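Local coordinates for DNA translocase coupling protein (Clostridium perfringens, PDB 6O1W) that probably binds DNA and ATP as the FtsK/SpoIIIE-family coupling translocase of plasmid conjugation, here a fragment that includes its P-loop ATPase domain, at residues T262-S267 with I272-G277. Numbering follows the deposited sequence.
Sequences TLARLS and INLCIG
L263 and A264 in the last turns of helix 247-266, and S267 just after it, lie against I272 and L274 on strand 272-278; the two short axes pass 8.9 Å apart at 118°, the chain having doubled back through a short loop. L263 and I272 meet at about a right angle, the CD2 branch of the leucine touching CG2 of the isoleucine at 4.1 Å. I272 offers that methyl because CG2 lies anti to its backbone N while CG1 stands beside it (chi1 -51°). The other branch of L263 turns to the next inward residue of the strand, CD1 lying 4.3 Å from L274 CD2. L274 straddles the pair: CD2 meets L263, while CD1 sits 4.1 Å from A264 CB and equally near A264 N. One turn further on, the methylene of S267 packs beside I272, CB to CB at 4.1 Å. Its hydroxyl OG lies 3.1 Å from I272 O but gives its bond to L263 O, at 2.7 Å and from above the carbonyl plane, 43° out of it. That oxygen also takes the S267 N-H, so two donors grip one buried carbonyl in the last turn. Behind L263 lies helix 185-209, with L195 and N199, while the strand runs in the central sheet beside 132-135 and 229-233. This is the helix-to-strand return of an alpha/beta P-loop NTPase core, with the helix laid against the parallel part of the mixed central sheet. The joint is mostly apolar, and the one hydroxyl in it is bonded back to L263 O, so a polar group sits in this buried interface with its hydrogen bond made within its own segment.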
loop_
_atom_site.group_PDB
_atom_site.type_symbol
_atom_site.label_atom_id
_atom_site.label_comp_id
_atom_site.label_asym_id
_atom_site.label_seq_id
_atom_site.Cartn_x
_atom_site.Cartn_y
_atom_site.Cartn_z
ATOM N N THR A 262 21.843 1.319 1.141
ATOM C CA THR A 262 22.624 1.944 0.056
ATOM C C THR A 262 21.806 1.884 -1.240
ATOM O O THR A 262 21.727 2.881 -1.973
ATOM C CB THR A 262 23.984 1.236 -0.086
ATOM O OG1 THR A 262 24.677 1.365 1.147
ATOM C CG2 THR A 262 24.848 1.792 -1.231
ATOM N N LEU A 263 21.185 0.722 -1.510
ATOM C CA LEU A 263 20.360 0.564 -2.706
ATOM C C LEU A 263 19.195 1.533 -2.682
ATOM O O LEU A 263 19.026 2.278 -3.635
ATOM C CB LEU A 263 19.802 -0.852 -2.800
ATOM C CG LEU A 263 20.365 -1.806 -3.819
ATOM C CD1 LEU A 263 19.483 -3.055 -3.869
ATOM C CD2 LEU A 263 20.488 -1.164 -5.208
ATOM N N ALA A 264 18.426 1.565 -1.578
ATOM C CA ALA A 264 17.258 2.429 -1.447
ATOM C C ALA A 264 17.593 3.935 -1.618
ATOM O O ALA A 264 16.894 4.667 -2.326
ATOM C CB ALA A 264 16.578 2.176 -0.110
ATOM N N ARG A 265 18.671 4.364 -1.008
ATOM C CA ARG A 265 19.106 5.753 -1.014
ATOM C C ARG A 265 19.664 6.192 -2.371
ATOM O O ARG A 265 19.353 7.294 -2.810
ATOM C CB ARG A 265 20.138 5.960 0.140
ATOM C CG ARG A 265 20.844 7.319 0.201
ATOM C CD ARG A 265 21.784 7.406 1.401
ATOM N NE ARG A 265 22.818 6.355 1.383
ATOM C CZ ARG A 265 24.011 6.477 0.809
ATOM N NH1 ARG A 265 24.366 7.618 0.231
ATOM N NH2 ARG A 265 24.867 5.465 0.827
ATOM N N LEU A 266 20.447 5.331 -3.042
ATOM C CA LEU A 266 21.147 5.697 -4.279
ATOM C C LEU A 266 20.578 5.213 -5.615
ATOM O O LEU A 266 21.149 5.604 -6.647
ATOM C CB LEU A 266 22.613 5.232 -4.202
ATOM C CG LEU A 266 23.508 5.802 -3.077
ATOM C CD1 LEU A 266 24.931 5.210 -3.177
ATOM C CD2 LEU A 266 23.603 7.328 -3.170
ATOM N N SER A 267 19.521 4.375 -5.641
ATOM C CA SER A 267 19.052 3.807 -6.926
ATOM C C SER A 267 17.885 4.545 -7.640
ATOM O O SER A 267 17.235 3.968 -8.546
ATOM C CB SER A 267 18.691 2.337 -6.763
ATOM O OG SER A 267 17.594 2.286 -5.869
ATOM N N ILE A 272 16.710 0.495 -10.611
ATOM C CA ILE A 272 16.691 -0.654 -9.713
ATOM C C ILE A 272 15.623 -0.311 -8.655
ATOM O O ILE A 272 15.820 0.612 -7.846
ATOM C CB ILE A 272 18.066 -1.017 -9.100
ATOM C CG1 ILE A 272 19.172 -1.143 -10.192
ATOM C CG2 ILE A 272 17.945 -2.279 -8.212
ATOM C CD1 ILE A 272 20.535 -1.522 -9.754
ATOM N N ASN A 273 14.503 -1.063 -8.656
ATOM C CA ASN A 273 13.353 -0.808 -7.798
ATOM C C ASN A 273 13.067 -1.879 -6.754
ATOM O O ASN A 273 13.019 -3.071 -7.058
ATOM C CB ASN A 273 12.106 -0.558 -8.659
ATOM C CG ASN A 273 12.373 0.400 -9.798
ATOM O OD1 ASN A 273 12.424 0.011 -10.945
ATOM N ND2 ASN A 273 12.570 1.668 -9.507
ATOM N N LEU A 274 12.880 -1.434 -5.510
ATOM C CA LEU A 274 12.556 -2.319 -4.378
ATOM C C LEU A 274 11.058 -2.296 -4.104
ATOM O O LEU A 274 10.499 -1.207 -3.957
ATOM C CB LEU A 274 13.324 -1.884 -3.114
ATOM C CG LEU A 274 14.832 -2.055 -3.174
ATOM C CD1 LEU A 274 15.523 -1.249 -2.082
ATOM C CD2 LEU A 274 15.231 -3.519 -3.102
ATOM N N CYS A 275 10.419 -3.476 -4.071
ATOM C CA CYS A 275 8.997 -3.665 -3.748
ATOM C C CYS A 275 8.993 -4.533 -2.521
ATOM O O CYS A 275 9.302 -5.734 -2.600
ATOM C CB CYS A 275 8.215 -4.307 -4.894
ATOM S SG CYS A 275 8.052 -3.256 -6.361
ATOM N N ILE A 276 8.716 -3.910 -1.368
ATOM C CA ILE A 276 8.811 -4.552 -0.058
ATOM C C ILE A 276 7.466 -4.822 0.605
ATOM O O ILE A 276 6.661 -3.912 0.761
ATOM C CB ILE A 276 9.707 -3.705 0.886
ATOM C CG1 ILE A 276 11.015 -3.245 0.215
ATOM C CG2 ILE A 276 9.984 -4.456 2.199
ATOM C CD1 ILE A 276 11.669 -2.056 0.895
ATOM N N GLY A 277 7.282 -6.051 1.072
ATOM C CA GLY A 277 6.118 -6.441 1.854
ATOM C C GLY A 277 6.467 -6.503 3.332
ATOM O O GLY A 277 7.583 -6.900 3.704
#